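Side-chain contacts in C2 domain protein (Ramazzottius varieornatus, PDB 7DF2), which binds three calcium ions in the loops at one end of its C2 domain and probably serves a calcium-dependent role in tardigrades: residues G54-H57 and P61-I64; R131-D134 and N139-K142. One frame throughout, in Å; residues are numbered along the deposited sequence.

Overall arrangement
Leaving strand 41-51, the chain enters the loop that leads to strand 70-77, and interaction 1 closes a short turn within it by bringing 54-57 back against 61-64. Interaction 2 opens only later, where strands 121-136 and 139-150 pair around a tight hairpin, so the two follow one another in series, neither nesting nor crossing. In space their centres lie about 10 Å apart at the same end of the domain. Ser56 and His57 of the first loop bond to Asp141 and Lys142 of the hairpin, and both contacts supply ligands to the same two calcium ions, tying the first calcium-binding loop to the hairpin of strands 121-136 and 139-150.

Interaction 1: G54-H57 and P61-I64; sequences GKSH and PCDI. With CA (calcium ion), chain C; CA (calcium ion), chain D; CA (calcium ion), chain E.
Gly54 turns its carbonyl onto the start of 61-64. Its O accepts the backbone N-H of Cys62 at 3.1 Å with an N-H...O angle of 160°, and the same oxygen lies 3.3 Å from Pro61 CA in a CH...O contact. The positive phi of Gly54, 72°, favours glycine at this turn. Lys55 bridges Pro61 through the backbone while its CB points away from 61-64; its carbonyl carbon is brushed at 3.8 Å by SG of Cys62, the sulfur that closes the disulfide with Cys68. Ser56 comes next, its hydroxyl beside its own backbone N (chi1 -65°), a setting that brings OG to 3.5 Å from Cys62 CA. That approach is packing: the polar partner of the hydroxyl is Asp141. His57 continues away from 61-64 and meets Lys142.

Beyond the bridge, the second segment turns to metal. Cys62 O binds one calcium at 2.3 Å, and Asp63 OD1 joins it on that ion at 2.4 Å. Both oxygens of this carboxylate also grip the second calcium, and OD2 reaches the third at 2.4 Å, so one aspartate spans all three ions. Cys62 O and Asp63 OD1 are only 2.9 Å apart, a closeness the shared cation probably makes tolerable; without it the two oxygens would probably repel each other.

Interaction 2: R131-D134 and N139-K142; sequences RAID and NDDK. With CA (calcium ion), chain C; CA (calcium ion), chain D.
Ile133 lays CD1 against the carboxylate of Asp140, 3.4 Å from OD1, while CG2 packs on Lys142 CA. The branch carrying CD1 sits between the backbone N and the carbonyl carbon (chi1 63°), which directs it at Asp140. Cut back to alanine, this position would lose both branches, probably opening a gap beside Asp140 and Lys142 CA and leaving the carboxylate freer to turn. The extended chains of Arg131 and Lys142 cross at about a right angle, and water 4 accepts from Arg131 NH1 and Lys142 NZ; Asp176 and Glu175 salt-bridge the lysine and probably ease the nearness of the two cations. Water 5 lies in plane at the guanidinium edge, 2.7 Å from Arg131 NE, though the guanidinium's stronger polar partner is Asn145.

Asp134 and Asp141 form a hydrogen-bonded antiparallel pair: Asp134 N gives a nearly straight bond to Asp141 O (2.7 Å, 170°), and Asp141 N returns a more bent one. Their carboxylates share a calcium, bound by Asp134 OD2 at 2.3 Å and Asp141 OD2 at 2.5 Å. Asp134 also holds a second calcium through both oxygens, and Ser56 donates to Asp141 OD1. Such aspartates at a hairpin end are characteristic of C2-domain calcium-binding loops.

Interaction 1: G54-H57 and P61-I64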
loop_
_atom_site.group_PDB
_atom_site.type_symbol
_atom_site.label_atom_id
_atom_site.label_comp_id
_atom_site.label_asym_id
_atom_site.label_seq_id
_atom_site.Cartn_x
_atom_site.Cartn_y
_atom_site.Cartn_z
ATOM N N GLY A 54 -6.903 -16.936 -5.315
ATOM C CA GLY A 54 -6.137 -18.160 -5.279
ATOM C C GLY A 54 -5.070 -18.287 -6.334
ATOM O O GLY A 54 -4.568 -19.394 -6.540
ATOM N N LYS A 55 -4.686 -17.191 -6.993
ATOM C CA LYS A 55 -3.852 -17.283 -8.182
ATOM C C LYS A 55 -2.600 -16.423 -8.076
ATOM O O LYS A 55 -2.602 -15.341 -7.478
ATOM C CB LYS A 55 -4.641 -16.858 -9.412
ATOM C CG LYS A 55 -5.786 -17.812 -9.741
ATOM C CD LYS A 55 -6.608 -17.296 -10.914
ATOM C CE LYS A 55 -7.810 -18.198 -11.173
ATOM N NZ LYS A 55 -8.552 -17.781 -12.403
ATOM N N SER A 56 -1.544 -16.907 -8.724
ATOM C CA SER A 56 -0.339 -16.151 -8.987
ATOM C C SER A 56 -0.608 -15.173 -10.132
ATOM O O SER A 56 -1.631 -15.252 -10.813
ATOM C CB SER A 56 0.790 -17.100 -9.370
ATOM O OG SER A 56 1.129 -17.953 -8.295
ATOM N N HIS A 57 0.348 -14.272 -10.384
ATOM C CA HIS A 57 0.139 -13.262 -11.419
ATOM C C HIS A 57 -0.010 -13.876 -12.810
ATOM O O HIS A 57 -0.567 -13.223 -13.702
ATOM C CB HIS A 57 1.292 -12.261 -11.427
ATOM C CG HIS A 57 2.579 -12.832 -11.925
ATOM N ND1 HIS A 57 3.075 -12.564 -13.185
ATOM C CD2 HIS A 57 3.473 -13.663 -11.337
ATOM C CE1 HIS A 57 4.223 -13.198 -13.344
ATOM N NE2 HIS A 57 4.488 -13.870 -12.236
ATOM N N PRO A 61 -2.825 -21.341 -10.241
ATOM C CA PRO A 61 -3.008 -21.314 -8.787
ATOM C C PRO A 61 -1.667 -21.093 -8.109
ATOM O O PRO A 61 -0.616 -21.469 -8.638
ATOM C CB PRO A 61 -3.584 -22.700 -8.468
ATOM C CG PRO A 61 -3.132 -23.568 -9.595
ATOM C CD PRO A 61 -3.098 -22.675 -10.814
ATOM N N CYS A 62 -1.707 -20.453 -6.934
ATOM C CA CYS A 62 -0.477 -20.256 -6.167
ATOM C C CYS A 62 0.274 -21.563 -5.991
ATOM O O CYS A 62 1.454 -21.667 -6.338
ATOM C CB CYS A 62 -0.787 -19.679 -4.788
ATOM S SG CYS A 62 -1.364 -18.001 -4.806
ATOM N N ASP A 63 -0.415 -22.574 -5.463
ATOM C CA ASP A 63 0.123 -23.914 -5.265
ATOM C C ASP A 63 -0.844 -24.910 -5.880
ATOM O O ASP A 63 -2.030 -24.623 -6.032
ATOM C CB ASP A 63 0.304 -24.228 -3.772
ATOM C CG ASP A 63 1.325 -23.323 -3.104
ATOM O OD1 ASP A 63 2.281 -22.895 -3.791
ATOM O OD2 ASP A 63 1.177 -23.043 -1.891
ATOM N N ILE A 64 -0.346 -26.105 -6.204
ATOM C CA ILE A 64 -1.207 -27.053 -6.907
ATOM C C ILE A 64 -2.180 -27.749 -5.957
ATOM O O ILE A 64 -3.365 -27.908 -6.279
ATOM C CB ILE A 64 -0.362 -28.067 -7.683
ATOM C CG1 ILE A 64 0.403 -27.336 -8.793
ATOM C CG2 ILE A 64 -1.289 -29.136 -8.267
ATOM C CD1 ILE A 64 1.322 -28.215 -9.575
HETATM CA CA CA C . 3.512 -21.463 -5.291
HETATM CA CA CA D . 3.211 -21.602 -1.654
HETATM CA CA CA E . 0.233 -23.410 0.260
HETATM O O HOH W 1 4.121 -23.252 -6.768
HETATM O O HOH W 2 4.205 -23.672 -0.907
HETATM O O HOH W 3 1.847 -24.677 1.600
#

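Interaction 2: R131-D134 and N139-K142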
loop_
_atom_site.group_PDB
_atom_site.type_symbol
_atom_site.label_atom_id
_atom_site.label_comp_id
_atom_site.label_asym_id
_atom_site.label_seq_id
_atom_site.Cartn_x
_atom_site.Cartn_y
_atom_site.Cartn_z
ATOM N N ARG A 131 2.640 -5.187 -2.082
ATOM C CA ARG A 131 3.127 -6.340 -2.828
ATOM C C ARG A 131 2.729 -7.613 -2.098
ATOM O O ARG A 131 2.917 -7.732 -0.880
ATOM C CB ARG A 131 4.645 -6.285 -3.024
ATOM C CG ARG A 131 5.229 -7.572 -3.661
ATOM C CD ARG A 131 6.719 -7.366 -3.957
ATOM N NE ARG A 131 7.367 -8.558 -4.488
ATOM C CZ ARG A 131 7.398 -8.879 -5.778
ATOM N NH1 ARG A 131 6.815 -8.098 -6.672
ATOM N NH2 ARG A 131 8.018 -9.981 -6.175
ATOM N N ALA A 132 2.175 -8.564 -2.841
ATOM C CA ALA A 132 1.792 -9.853 -2.289
ATOM C C ALA A 132 2.524 -10.951 -3.040
ATOM O O ALA A 132 2.530 -10.963 -4.273
ATOM C CB ALA A 132 0.275 -10.068 -2.382
ATOM N N ILE A 133 3.141 -11.871 -2.301
ATOM C CA ILE A 133 3.758 -13.050 -2.904
ATOM C C ILE A 133 3.253 -14.270 -2.154
ATOM O O ILE A 133 2.832 -14.195 -0.997
ATOM C CB ILE A 133 5.310 -13.025 -2.896
ATOM C CG1 ILE A 133 5.848 -13.016 -1.467
ATOM C CG2 ILE A 133 5.837 -11.803 -3.619
ATOM C CD1 ILE A 133 6.360 -14.355 -0.982
ATOM N N ASP A 134 3.275 -15.400 -2.847
ATOM C CA ASP A 134 3.037 -16.700 -2.238
ATOM C C ASP A 134 4.394 -17.290 -1.879
ATOM O O ASP A 134 5.269 -17.407 -2.742
ATOM C CB ASP A 134 2.285 -17.612 -3.213
ATOM C CG ASP A 134 2.408 -19.082 -2.850
ATOM O OD1 ASP A 134 2.066 -19.429 -1.713
ATOM O OD2 ASP A 134 2.853 -19.893 -3.693
ATOM N N ASN A 139 11.662 -19.575 -1.920
ATOM C CA ASN A 139 11.407 -18.876 -3.169
ATOM C C ASN A 139 10.062 -18.167 -3.120
ATOM O O ASN A 139 9.127 -18.618 -2.452
ATOM C CB ASN A 139 11.461 -19.855 -4.338
ATOM C CG ASN A 139 12.821 -20.520 -4.459
ATOM O OD1 ASN A 139 12.930 -21.740 -4.410
ATOM N ND2 ASN A 139 13.871 -19.706 -4.576
ATOM N N ASP A 140 9.998 -17.030 -3.801
ATOM C CA ASP A 140 8.801 -16.208 -3.883
ATOM C C ASP A 140 8.048 -16.548 -5.158
ATOM O O ASP A 140 8.656 -16.800 -6.198
ATOM C CB ASP A 140 9.150 -14.718 -3.901
ATOM C CG ASP A 140 9.673 -14.219 -2.575
ATOM O OD1 ASP A 140 9.652 -14.984 -1.591
ATOM O OD2 ASP A 140 10.100 -13.047 -2.524
ATOM N N ASP A 141 6.726 -16.516 -5.078
ATOM C CA ASP A 141 5.824 -16.796 -6.195
ATOM C C ASP A 141 4.904 -15.578 -6.256
ATOM O O ASP A 141 4.006 -15.450 -5.423
ATOM C CB ASP A 141 5.068 -18.102 -5.920
ATOM C CG ASP A 141 4.108 -18.509 -7.018
ATOM O OD1 ASP A 141 3.700 -17.677 -7.855
ATOM O OD2 ASP A 141 3.725 -19.699 -7.007
ATOM N N LYS A 142 5.142 -14.670 -7.207
ATOM C CA LYS A 142 4.473 -13.370 -7.161
ATOM C C LYS A 142 2.964 -13.496 -7.358
ATOM O O LYS A 142 2.490 -14.157 -8.297
ATOM C CB LYS A 142 5.067 -12.429 -8.211
ATOM C CG LYS A 142 4.363 -11.070 -8.309
ATOM C CD LYS A 142 4.834 -10.305 -9.555
ATOM C CE LYS A 142 4.266 -8.900 -9.585
ATOM N NZ LYS A 142 4.773 -8.158 -10.779
HETATM CA CA CA C . 3.512 -21.463 -5.291
HETATM CA CA CA D . 3.211 -21.602 -1.654
HETATM O O HOH W 4 7.565 -7.978 -9.627
HETATM O O HOH W 5 8.997 -9.886 -2.724
HETATM O O HOH W 1 4.121 -23.252 -6.768
HETATM O O HOH W 2 4.205 -23.672 -0.907
#